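Local atomic coordinates of 3-ketosteroid-delta4-5alpha-dehydrogenase (Rhodococcus jostii, PDB entry 4AT2), a protein that probably catalyses, as a flavoenzyme of steroid catabolism, the FAD-dependent introduction of the delta4 double bond into 3-ketosteroids of the 5alpha series. Residues D43-Y49 / A65-E71; I320-I324 / E336-S340; Y409-A414 / W427-I431. One frame throughout, in Å; residues are numbered along the deposited sequence. Where two conformers were deposited one is given.

Contact 1. Residues D43-Y49 / A65-E71; sequences DVVVAGY and ADVLVLE. With FAD (flavin-adenine dinucleotide), chain D.
Glu71 grips both the cofactor and the backbone of Tyr49 with one carboxylate. Its OE1 takes a hydrogen bond from O3B of the adenosine ribose of FAD (2.7 Å) and another from Tyr49 N, while OE2 accepts from ribose O2B, also at 2.7 Å, and is bonded to Thr73. The side chain is bent at chi2 (56°), which turns the carboxylate back toward residues 43-49. With a glutamine here, one carboxylate oxygen gives way to an NH2, and a ribose hydroxyl or Tyr49 N would probably be left without its acceptor. At the other end, Asp66 N gives a nearly straight bond to Asp43 OD2 (2.9 Å, 175°), and Asp66 O accepts from Asp43 N and Val44 N, arriving from opposite faces of its plane. Asp43 OD1 and Asp66 OD1 form salt bridges with Arg253 and Arg218, respectively. Between these ends, strands 45-47 and 67-70 run parallel in a Rossmann-type beta-alpha-beta unit with helix 51-62. Gly48 runs past the ribose, its CA 3.3 Å from O4B, where a side chain would collide. Val46 and Val67 pack on the helix-facing side with Val69, whose CG1 lies 3.6 Å from Tyr49 CG; on the other face Val45 CG1 meets Leu70 CD1 at 3.5 Å.

Contact 2. Residues I320-I324 / E336-S340; sequences IVRGI and EDTYS
Val321 and Glu336 meet in a buried contact between two loops, made by van der Waals touches with no direct hydrogen bond across it: residues 320-324 lead from helix 317-320 into strand 324-326, and the loop of residues 336-340 leads into helix 340-350. The side chain of Glu336 lies against the carbonyl oxygens of the two end residues of the type I turn Ile320-Gly323, its CB 3.4 Å from Ile320 O and its CG 3.5 Å from Gly323 O. A bend at chi2 (82°) then carries the carboxylate alongside Ile324, where OE2 comes to 3.3 Å from Ile324 CA. This buried acid is met by Arg332 and Lys423 at OE1 and by the backbone N of Leu325 at OE2, so it ties residues 336-340 to the start of the edge strand of a four-stranded antiparallel sheet. Beyond it, Val321 CA makes a CH...O contact with Glu336 O (3.6 Å), and Val321 CG2 rests 3.7 Å from Asp337 CB, whose carboxylate turns away to Lys424. In the conformer given, Ile320 CG2 approaches Glu336 O at 3.7 Å. At the N-cap of helix 340-350, Tyr339 lines the androstenedione pocket and hydrogen-bonds Ser488 through its OH.

Contact 3. Residues Y409-A414 / W427-I431; sequences YNKHAA and WVKPI
Tyr409 brings its ring edge up to the backbone of Lys429, CE2 standing 3.5 Å from Lys429 O with that oxygen near the ring plane. With CG anti to the backbone N (chi1 178°), the ring extends from the helix along residues 427-431, so that its hydroxyl ends beside the backbone of Val428 and, in the conformer given, its CE2 also meets Ile431 CG1 at 4.1 Å. The phenol oxygen is bonded to a water 2.6 Å away, lying in the ring plane; this water is within hydrogen-bonding reach of the carbonyl oxygens of Trp427 and Lys429 and can donate to them, though it has more acceptors near it than protons. Lys423 NZ is a further hydrogen-bond partner of the hydroxyl.

The next residue, Asn410, clasps the backbone of Ile431 through both ends of its amide. Its OD1 accepts from Ile431 N at 2.8 Å, the donor standing above the carbonyl plane, and its ND2 gives a longer bond of 3.1 Å to Ile431 O, reaching a lone pair in the plane of that carbonyl. The two bonds together fix the rotation of the amide and hold it against Pro430, which crosses it obliquely.

Ala413 is small enough to let the loop come close to the helix: its CB lies 3.6 Å from Val428 CG1 and 3.5 Å from Lys429 C. Pro430 extends the packing toward the helix end, with CG 3.8 Å from Ala414 N.

The loop thus folds back on the C-terminal turn of helix 401-413 before the chain enters strand 435-439. Tyr409 and Ile431 both face the edge strand 324-326, whereas Lys411 and His412 turn to the second subunit, each hydrogen-bonding Ala399 O there.

The three contacts follow one another along the chain, all within the FAD-binding region of the sequence, but they fall into two groups. Contact 1 belongs to the parallel Rossmann-type sheet at the adenosine end of FAD, and its centre is 44 Å from that of contact 2 and 57 Å from that of contact 3, across the centre of the chain. Contacts 2 and 3, with centres 14 Å apart, touch directly: Trp427 packs on Val321 and Asp337, while Ile324 packs on Tyr409 and Ile431. They share the surroundings of strand 324-326 and helix 401-413. The adenosine-binding end at contact 1 is thus far from the steroid-side region, where contact 2 approaches the substrate and contact 3 lies farther out.

Contact 1. Residues D43-Y49 / A65-E71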
loop_
_atom_site.group_PDB
_atom_site.type_symbol
_atom_site.label_atom_id
_atom_site.label_comp_id
_atom_site.label_asym_id
_atom_site.label_seq_id
_atom_site.Cartn_x
_atom_site.Cartn_y
_atom_site.Cartn_z
ATOM N N ASP A 43 31.471 -16.795 13.483
ATOM C CA ASP A 43 30.877 -17.608 12.424
ATOM C C ASP A 43 29.568 -16.968 11.985
ATOM O O ASP A 43 29.334 -16.770 10.800
ATOM C CB ASP A 43 30.588 -19.018 12.918
ATOM C CG ASP A 43 31.840 -19.818 13.166
ATOM O OD1 ASP A 43 32.851 -19.593 12.468
ATOM O OD2 ASP A 43 31.802 -20.668 14.071
ATOM N N VAL A 44 28.727 -16.658 12.965
ATOM C CA VAL A 44 27.428 -16.043 12.718
ATOM C C VAL A 44 27.404 -14.690 13.410
ATOM O O VAL A 44 27.609 -14.598 14.624
ATOM C CB VAL A 44 26.270 -16.953 13.191
ATOM C CG1 VAL A 44 24.927 -16.236 13.061
ATOM C CG2 VAL A 44 26.255 -18.240 12.374
ATOM N N VAL A 45 27.193 -13.643 12.614
ATOM C CA VAL A 45 27.122 -12.278 13.127
ATOM C C VAL A 45 25.666 -11.836 13.073
ATOM O O VAL A 45 25.058 -11.809 12.005
ATOM C CB VAL A 45 28.037 -11.323 12.328
ATOM C CG1 VAL A 45 27.810 -9.874 12.753
ATOM C CG2 VAL A 45 29.501 -11.707 12.542
ATOM N N VAL A 46 25.110 -11.533 14.245
ATOM C CA VAL A 46 23.702 -11.123 14.360
ATOM C C VAL A 46 23.648 -9.625 14.607
ATOM O O VAL A 46 24.138 -9.135 15.632
ATOM C CB VAL A 46 22.988 -11.860 15.513
ATOM C CG1 VAL A 46 21.526 -11.410 15.621
ATOM C CG2 VAL A 46 23.087 -13.370 15.317
ATOM N N ALA A 47 23.035 -8.902 13.678
ATOM C CA ALA A 47 22.851 -7.463 13.846
ATOM C C ALA A 47 21.506 -7.183 14.523
ATOM O O ALA A 47 20.446 -7.386 13.917
ATOM C CB ALA A 47 22.943 -6.760 12.499
ATOM N N GLY A 48 21.549 -6.732 15.774
ATOM C CA GLY A 48 20.321 -6.409 16.512
ATOM C C GLY A 48 19.988 -7.427 17.586
ATOM O O GLY A 48 19.831 -8.618 17.298
ATOM N N TYR A 49 19.882 -6.965 18.830
ATOM C CA TYR A 49 19.662 -7.858 19.966
ATOM C C TYR A 49 18.234 -7.734 20.515
ATOM O O TYR A 49 18.027 -7.461 21.708
ATOM C CB TYR A 49 20.688 -7.555 21.064
ATOM C CG TYR A 49 21.047 -8.710 21.975
ATOM C CD1 TYR A 49 20.221 -9.840 22.088
ATOM C CD2 TYR A 49 22.198 -8.655 22.761
ATOM C CE1 TYR A 49 20.554 -10.887 22.931
ATOM C CE2 TYR A 49 22.535 -9.697 23.608
ATOM C CZ TYR A 49 21.709 -10.805 23.691
ATOM O OH TYR A 49 22.037 -11.840 24.536
ATOM N N ALA A 65 28.070 -23.011 16.209
ATOM C CA ALA A 65 28.703 -21.809 15.638
ATOM C C ALA A 65 29.172 -20.837 16.709
ATOM O O ALA A 65 28.587 -20.751 17.789
ATOM C CB ALA A 65 27.744 -21.102 14.683
ATOM N N ASP A 66 30.238 -20.105 16.396
ATOM C CA ASP A 66 30.704 -18.989 17.211
ATOM C C ASP A 66 29.819 -17.791 16.852
ATOM O O ASP A 66 29.815 -17.347 15.707
ATOM C CB ASP A 66 32.193 -18.739 16.895
ATOM C CG ASP A 66 32.735 -17.421 17.451
ATOM O OD1 ASP A 66 32.272 -16.923 18.495
ATOM O OD2 ASP A 66 33.685 -16.889 16.829
ATOM N N VAL A 67 29.047 -17.308 17.822
ATOM C CA VAL A 67 28.035 -16.269 17.559
ATOM C C VAL A 67 28.377 -14.936 18.212
ATOM O O VAL A 67 28.695 -14.881 19.407
ATOM C CB VAL A 67 26.637 -16.703 18.072
ATOM C CG1 VAL A 67 25.573 -15.673 17.697
ATOM C CG2 VAL A 67 26.251 -18.058 17.502
ATOM N N LEU A 68 28.297 -13.866 17.424
ATOM C CA LEU A 68 28.480 -12.512 17.934
ATOM C C LEU A 68 27.284 -11.638 17.573
ATOM O O LEU A 68 26.969 -11.476 16.401
ATOM C CB LEU A 68 29.780 -11.897 17.391
ATOM C CG LEU A 68 30.082 -10.424 17.702
ATOM C CD1 LEU A 68 30.176 -10.193 19.210
ATOM C CD2 LEU A 68 31.361 -9.981 16.990
ATOM N N VAL A 69 26.634 -11.081 18.596
ATOM C CA VAL A 69 25.515 -10.164 18.400
ATOM C C VAL A 69 26.050 -8.740 18.464
ATOM O O VAL A 69 26.819 -8.412 19.358
ATOM C CB VAL A 69 24.426 -10.361 19.481
ATOM C CG1 VAL A 69 23.240 -9.428 19.234
ATOM C CG2 VAL A 69 23.933 -11.798 19.482
ATOM N N LEU A 70 25.640 -7.911 17.506
ATOM C CA LEU A 70 26.033 -6.505 17.469
ATOM C C LEU A 70 24.800 -5.651 17.762
ATOM O O LEU A 70 23.816 -5.691 17.017
ATOM C CB LEU A 70 26.586 -6.166 16.086
ATOM C CG LEU A 70 27.675 -7.069 15.518
ATOM C CD1 LEU A 70 27.967 -6.607 14.105
ATOM C CD2 LEU A 70 28.943 -6.999 16.363
ATOM N N GLU A 71 24.844 -4.893 18.856
ATOM C CA GLU A 71 23.674 -4.130 19.284
ATOM C C GLU A 71 23.998 -2.647 19.316
ATOM O O GLU A 71 25.015 -2.245 19.891
ATOM C CB GLU A 71 23.198 -4.618 20.660
ATOM C CG GLU A 71 22.212 -3.707 21.384
ATOM C CD GLU A 71 20.968 -3.389 20.574
ATOM O OE1 GLU A 71 20.462 -4.281 19.848
ATOM O OE2 GLU A 71 20.491 -2.231 20.666
HETATM P PA FAD D . 13.654 -5.161 18.162
HETATM O O1A FAD D . 13.112 -6.033 19.226
HETATM O O2A FAD D . 13.412 -3.713 18.239
HETATM O O5B FAD D . 15.233 -5.415 18.077
HETATM C C5B FAD D . 16.033 -4.749 17.094
HETATM C C4B FAD D . 17.384 -4.382 17.732
HETATM O O4B FAD D . 18.189 -3.873 16.646
HETATM C C3B FAD D . 17.202 -3.232 18.730
HETATM O O3B FAD D . 17.817 -3.596 19.992
HETATM C C2B FAD D . 17.905 -2.047 18.059
HETATM O O2B FAD D . 18.524 -1.188 19.053
HETATM C C1B FAD D . 18.949 -2.749 17.192
HETATM N N9A FAD D . 19.415 -1.946 16.040
HETATM C C8A FAD D . 18.735 -1.059 15.302
HETATM N N7A FAD D . 19.552 -0.587 14.363
HETATM C C5A FAD D . 20.749 -1.190 14.501
HETATM C C6A FAD D . 21.931 -1.103 13.843
HETATM N N6A FAD D . 22.035 -0.274 12.805
HETATM N N1A FAD D . 23.000 -1.833 14.205
HETATM C C2A FAD D . 22.911 -2.715 15.273
HETATM N N3A FAD D . 21.695 -2.795 15.946
HETATM C C4A FAD D . 20.648 -2.028 15.542
HETATM N N1 FAD D . 4.277 -7.142 18.800
HETATM C C2 FAD D . 3.808 -8.388 19.176
HETATM O O2 FAD D . 3.901 -9.322 18.391
HETATM N N3 FAD D . 3.236 -8.575 20.442
HETATM C C4 FAD D . 3.100 -7.497 21.319
HETATM O O4 FAD D . 2.577 -7.696 22.420
HETATM C C4X FAD D . 3.569 -6.236 20.935
HETATM N N5 FAD D . 3.433 -5.162 21.752
HETATM C C5X FAD D . 3.677 -3.928 21.270
HETATM C C6 FAD D . 3.302 -2.798 22.005
HETATM C C7 FAD D . 3.565 -1.513 21.524
HETATM C C7M FAD D . 3.164 -0.412 22.307
HETATM C C8 FAD D . 4.205 -1.350 20.277
HETATM C C8M FAD D . 4.507 -0.083 19.735
HETATM C C9 FAD D . 4.589 -2.480 19.552
HETATM C C9A FAD D . 4.307 -3.768 20.032
HETATM N N10 FAD D . 4.645 -4.869 19.317
HETATM C C10 FAD D . 4.156 -6.063 19.681
HETATM C "C1'" FAD D . 5.605 -4.826 18.183
HETATM C "C2'" FAD D . 6.939 -5.458 18.608
HETATM O "O2'" FAD D . 7.332 -4.797 19.813
HETATM C "C3'" FAD D . 8.016 -5.256 17.530
HETATM O "O3'" FAD D . 7.466 -5.310 16.201
HETATM C "C4'" FAD D . 9.108 -6.327 17.684
HETATM O "O4'" FAD D . 9.631 -6.245 19.018
HETATM C "C5'" FAD D . 10.239 -6.096 16.679
HETATM O "O5'" FAD D . 11.189 -7.171 16.810
HETATM P P FAD D . 12.645 -7.047 16.129
HETATM O O1P FAD D . 12.518 -6.850 14.681
HETATM O O2P FAD D . 13.485 -8.169 16.666
HETATM O O3P FAD D . 13.139 -5.589 16.668
#

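Contact 2. Residues I320-I324 / E336-S340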
loop_
_atom_site.group_PDB
_atom_site.type_symbol
_atom_site.label_atom_id
_atom_site.label_comp_id
_atom_site.label_asym_id
_atom_site.label_seq_id
_atom_site.Cartn_x
_atom_site.Cartn_y
_atom_site.Cartn_z
ATOM N N ILE A 320 -15.667 0.681 23.897
ATOM C CA ILE A 320 -15.998 0.495 22.479
ATOM C C ILE A 320 -17.083 -0.573 22.301
ATOM O O ILE A 320 -18.063 -0.369 21.575
ATOM C CB ILE A 320 -14.736 0.132 21.647
ATOM C CG1 ILE A 320 -13.720 1.283 21.673
ATOM C CG2 ILE A 320 -15.090 -0.194 20.201
ATOM C CD1 ILE A 320 -12.369 0.914 21.098
ATOM N N VAL A 321 -16.909 -1.712 22.975
ATOM C CA VAL A 321 -17.795 -2.858 22.771
ATOM C C VAL A 321 -19.239 -2.606 23.223
ATOM O O VAL A 321 -20.154 -3.308 22.793
ATOM C CB VAL A 321 -17.204 -4.138 23.416
ATOM C CG1 VAL A 321 -17.465 -4.168 24.922
ATOM C CG2 VAL A 321 -17.740 -5.384 22.734
ATOM N N ARG A 322 -19.442 -1.590 24.061
ATOM C CA ARG A 322 -20.752 -1.284 24.615
ATOM C C ARG A 322 -21.479 -0.141 23.903
ATOM O O ARG A 322 -22.572 0.247 24.302
ATOM C CB ARG A 322 -20.627 -0.985 26.118
ATOM C CG ARG A 322 -20.302 -2.223 26.932
ATOM C CD ARG A 322 -19.954 -1.876 28.377
ATOM N NE ARG A 322 -19.889 -3.103 29.162
ATOM C CZ ARG A 322 -18.827 -3.908 29.239
ATOM N NH1 ARG A 322 -17.681 -3.609 28.621
ATOM N NH2 ARG A 322 -18.923 -5.024 29.955
ATOM N N GLY A 323 -20.877 0.390 22.842
ATOM C CA GLY A 323 -21.553 1.395 22.030
ATOM C C GLY A 323 -21.535 1.025 20.559
ATOM O O GLY A 323 -21.281 -0.135 20.193
ATOM N N ILE A 324 -21.799 2.012 19.705
ATOM C CA ILE A 324 -21.561 1.842 18.276
ATOM C C ILE A 324 -20.570 2.873 17.773
ATOM O O ILE A 324 -20.612 4.048 18.167
ATOM C CB ILE A 324 -22.857 1.875 17.440
ATOM C CG1 ILE A 324 -23.633 3.189 17.640
ATOM C CG2 ILE A 324 -23.728 0.689 17.825
ATOM C CD1 ILE A 324 -24.704 3.413 16.586
ATOM N N GLU A 336 -18.193 -3.753 16.768
ATOM C CA GLU A 336 -17.465 -3.128 17.876
ATOM C C GLU A 336 -16.793 -4.138 18.803
ATOM O O GLU A 336 -16.092 -3.740 19.743
ATOM C CB GLU A 336 -18.370 -2.141 18.645
ATOM C CG GLU A 336 -18.808 -0.914 17.831
ATOM C CD GLU A 336 -19.997 -1.168 16.904
ATOM O OE1 GLU A 336 -20.600 -2.271 16.958
ATOM O OE2 GLU A 336 -20.345 -0.264 16.107
ATOM N N ASP A 337 -16.989 -5.434 18.523
ATOM C CA ASP A 337 -16.359 -6.495 19.307
ATOM C C ASP A 337 -15.178 -7.154 18.604
ATOM O O ASP A 337 -14.602 -8.103 19.127
ATOM C CB ASP A 337 -17.391 -7.541 19.763
ATOM C CG ASP A 337 -18.092 -8.238 18.604
ATOM O OD1 ASP A 337 -17.982 -7.770 17.445
ATOM O OD2 ASP A 337 -18.746 -9.270 18.867
ATOM N N THR A 338 -14.782 -6.634 17.446
ATOM C CA THR A 338 -13.567 -7.153 16.830
ATOM C C THR A 338 -12.330 -6.618 17.547
ATOM O O THR A 338 -12.430 -5.777 18.445
ATOM C CB THR A 338 -13.496 -6.924 15.296
ATOM O OG1 THR A 338 -12.395 -7.685 14.767
ATOM C CG2 THR A 338 -13.283 -5.453 14.959
ATOM N N TYR A 339 -11.173 -7.152 17.167
ATOM C CA TYR A 339 -9.884 -6.692 17.664
ATOM C C TYR A 339 -9.745 -5.179 17.469
ATOM O O TYR A 339 -10.009 -4.654 16.387
ATOM C CB TYR A 339 -8.797 -7.449 16.889
ATOM C CG TYR A 339 -7.366 -6.980 17.063
ATOM C CD1 TYR A 339 -6.822 -6.782 18.325
ATOM C CD2 TYR A 339 -6.548 -6.780 15.947
ATOM C CE1 TYR A 339 -5.502 -6.367 18.478
ATOM C CE2 TYR A 339 -5.228 -6.381 16.085
ATOM C CZ TYR A 339 -4.719 -6.176 17.358
ATOM O OH TYR A 339 -3.406 -5.778 17.506
ATOM N N SER A 340 -9.328 -4.478 18.515
ATOM C CA SER A 340 -9.257 -3.020 18.406
ATOM C C SER A 340 -8.199 -2.534 17.395
ATOM O O SER A 340 -8.309 -1.430 16.876
ATOM C CB SER A 340 -9.161 -2.362 19.785
ATOM O OG SER A 340 -10.437 -2.416 20.431
#

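Contact 3. Residues Y409-A414 / W427-I431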
loop_
_atom_site.group_PDB
_atom_site.type_symbol
_atom_site.label_atom_id
_atom_site.label_comp_id
_atom_site.label_asym_id
_atom_site.label_seq_id
_atom_site.Cartn_x
_atom_site.Cartn_y
_atom_site.Cartn_z
ATOM N N TYR A 409 -30.275 0.425 13.845
ATOM C CA TYR A 409 -29.521 -0.413 14.769
ATOM C C TYR A 409 -30.430 -0.901 15.884
ATOM O O TYR A 409 -30.439 -2.090 16.220
ATOM C CB TYR A 409 -28.339 0.357 15.366
ATOM C CG TYR A 409 -27.545 -0.461 16.362
ATOM C CD1 TYR A 409 -26.574 -1.362 15.926
ATOM C CD2 TYR A 409 -27.773 -0.341 17.735
ATOM C CE1 TYR A 409 -25.850 -2.122 16.833
ATOM C CE2 TYR A 409 -27.047 -1.091 18.650
ATOM C CZ TYR A 409 -26.087 -1.976 18.187
ATOM O OH TYR A 409 -25.364 -2.729 19.076
ATOM N N ASN A 410 -31.198 0.025 16.452
ATOM C CA ASN A 410 -32.067 -0.316 17.569
ATOM C C ASN A 410 -33.197 -1.256 17.200
ATOM O O ASN A 410 -33.584 -2.094 18.016
ATOM C CB ASN A 410 -32.649 0.940 18.214
ATOM C CG ASN A 410 -31.661 1.632 19.126
ATOM O OD1 ASN A 410 -30.524 1.185 19.288
ATOM N ND2 ASN A 410 -32.107 2.726 19.755
ATOM N N LYS A 411 -33.741 -1.112 15.992
ATOM C CA LYS A 411 -34.832 -2.003 15.566
ATOM C C LYS A 411 -34.357 -3.458 15.598
ATOM O O LYS A 411 -35.033 -4.350 16.130
ATOM C CB LYS A 411 -35.314 -1.617 14.160
ATOM C CG LYS A 411 -36.387 -2.539 13.601
ATOM C CD LYS A 411 -36.903 -2.036 12.259
ATOM C CE LYS A 411 -35.986 -2.454 11.125
ATOM N NZ LYS A 411 -35.129 -1.336 10.632
ATOM N N HIS A 412 -33.171 -3.692 15.058
ATOM C CA HIS A 412 -32.614 -5.044 15.042
ATOM C C HIS A 412 -32.041 -5.432 16.376
ATOM O O HIS A 412 -32.136 -6.588 16.781
ATOM C CB HIS A 412 -31.592 -5.183 13.926
ATOM C CG HIS A 412 -32.193 -5.029 12.553
ATOM N ND1 HIS A 412 -32.893 -6.016 11.954
ATOM C CD2 HIS A 412 -32.214 -3.945 11.684
ATOM C CE1 HIS A 412 -33.321 -5.593 10.744
ATOM N NE2 HIS A 412 -32.912 -4.324 10.577
ATOM N N ALA A 413 -31.476 -4.470 17.098
ATOM C CA ALA A 413 -30.841 -4.784 18.395
ATOM C C ALA A 413 -31.855 -5.228 19.452
ATOM O O ALA A 413 -31.496 -5.947 20.387
ATOM C CB ALA A 413 -30.043 -3.594 18.905
ATOM N N ALA A 414 -33.104 -4.801 19.305
ATOM C CA ALA A 414 -34.182 -5.232 20.211
ATOM C C ALA A 414 -34.437 -6.740 20.063
ATOM O O ALA A 414 -35.050 -7.372 20.942
ATOM C CB ALA A 414 -35.457 -4.427 19.961
ATOM N N TRP A 427 -23.286 -8.597 22.807
ATOM C CA TRP A 427 -22.990 -7.160 22.881
ATOM C C TRP A 427 -24.040 -6.302 22.212
ATOM O O TRP A 427 -23.875 -5.081 22.106
ATOM C CB TRP A 427 -21.642 -6.869 22.227
ATOM C CG TRP A 427 -20.493 -7.537 22.932
ATOM C CD1 TRP A 427 -19.647 -8.519 22.431
ATOM C CD2 TRP A 427 -20.047 -7.303 24.305
ATOM N NE1 TRP A 427 -18.720 -8.890 23.373
ATOM C CE2 TRP A 427 -18.910 -8.195 24.524
ATOM C CE3 TRP A 427 -20.457 -6.459 25.341
ATOM C CZ2 TRP A 427 -18.228 -8.233 25.735
ATOM C CZ3 TRP A 427 -19.760 -6.506 26.554
ATOM C CH2 TRP A 427 -18.678 -7.374 26.741
ATOM N N VAL A 428 -25.105 -6.922 21.721
ATOM C CA VAL A 428 -26.111 -6.191 20.953
ATOM C C VAL A 428 -27.345 -5.896 21.803
ATOM O O VAL A 428 -28.016 -6.811 22.282
ATOM C CB VAL A 428 -26.520 -6.992 19.689
ATOM C CG1 VAL A 428 -27.690 -6.324 18.980
ATOM C CG2 VAL A 428 -25.343 -7.121 18.728
ATOM N N LYS A 429 -27.651 -4.612 21.982
ATOM C CA LYS A 429 -28.903 -4.202 22.610
ATOM C C LYS A 429 -29.147 -2.755 22.211
ATOM O O LYS A 429 -28.197 -2.071 21.811
ATOM C CB LYS A 429 -28.859 -4.368 24.134
ATOM C CG LYS A 429 -27.838 -3.496 24.836
ATOM C CD LYS A 429 -27.988 -3.682 26.341
ATOM C CE LYS A 429 -26.999 -2.836 27.118
ATOM N NZ LYS A 429 -27.282 -3.060 28.565
ATOM N N PRO A 430 -30.405 -2.294 22.272
ATOM C CA PRO A 430 -30.654 -0.928 21.823
ATOM C C PRO A 430 -29.858 0.118 22.589
ATOM O O PRO A 430 -29.590 -0.038 23.789
ATOM C CB PRO A 430 -32.155 -0.743 22.078
ATOM C CG PRO A 430 -32.713 -2.132 21.962
ATOM C CD PRO A 430 -31.661 -3.006 22.589
ATOM N N ILE A 431 -29.459 1.158 21.870
ATOM C CA ILE A 431 -28.863 2.327 22.501
ATOM C C ILE A 431 -29.974 3.149 23.135
ATOM O O ILE A 431 -30.941 3.538 22.459
ATOM C CB ILE A 431 -28.090 3.182 21.486
ATOM C CG1 ILE A 431 -26.997 2.349 20.825
ATOM C CG2 ILE A 431 -27.485 4.407 22.168
ATOM C CD1 ILE A 431 -26.386 3.033 19.634
HETATM O O HOH W 1 -25.292 -2.304 21.666
#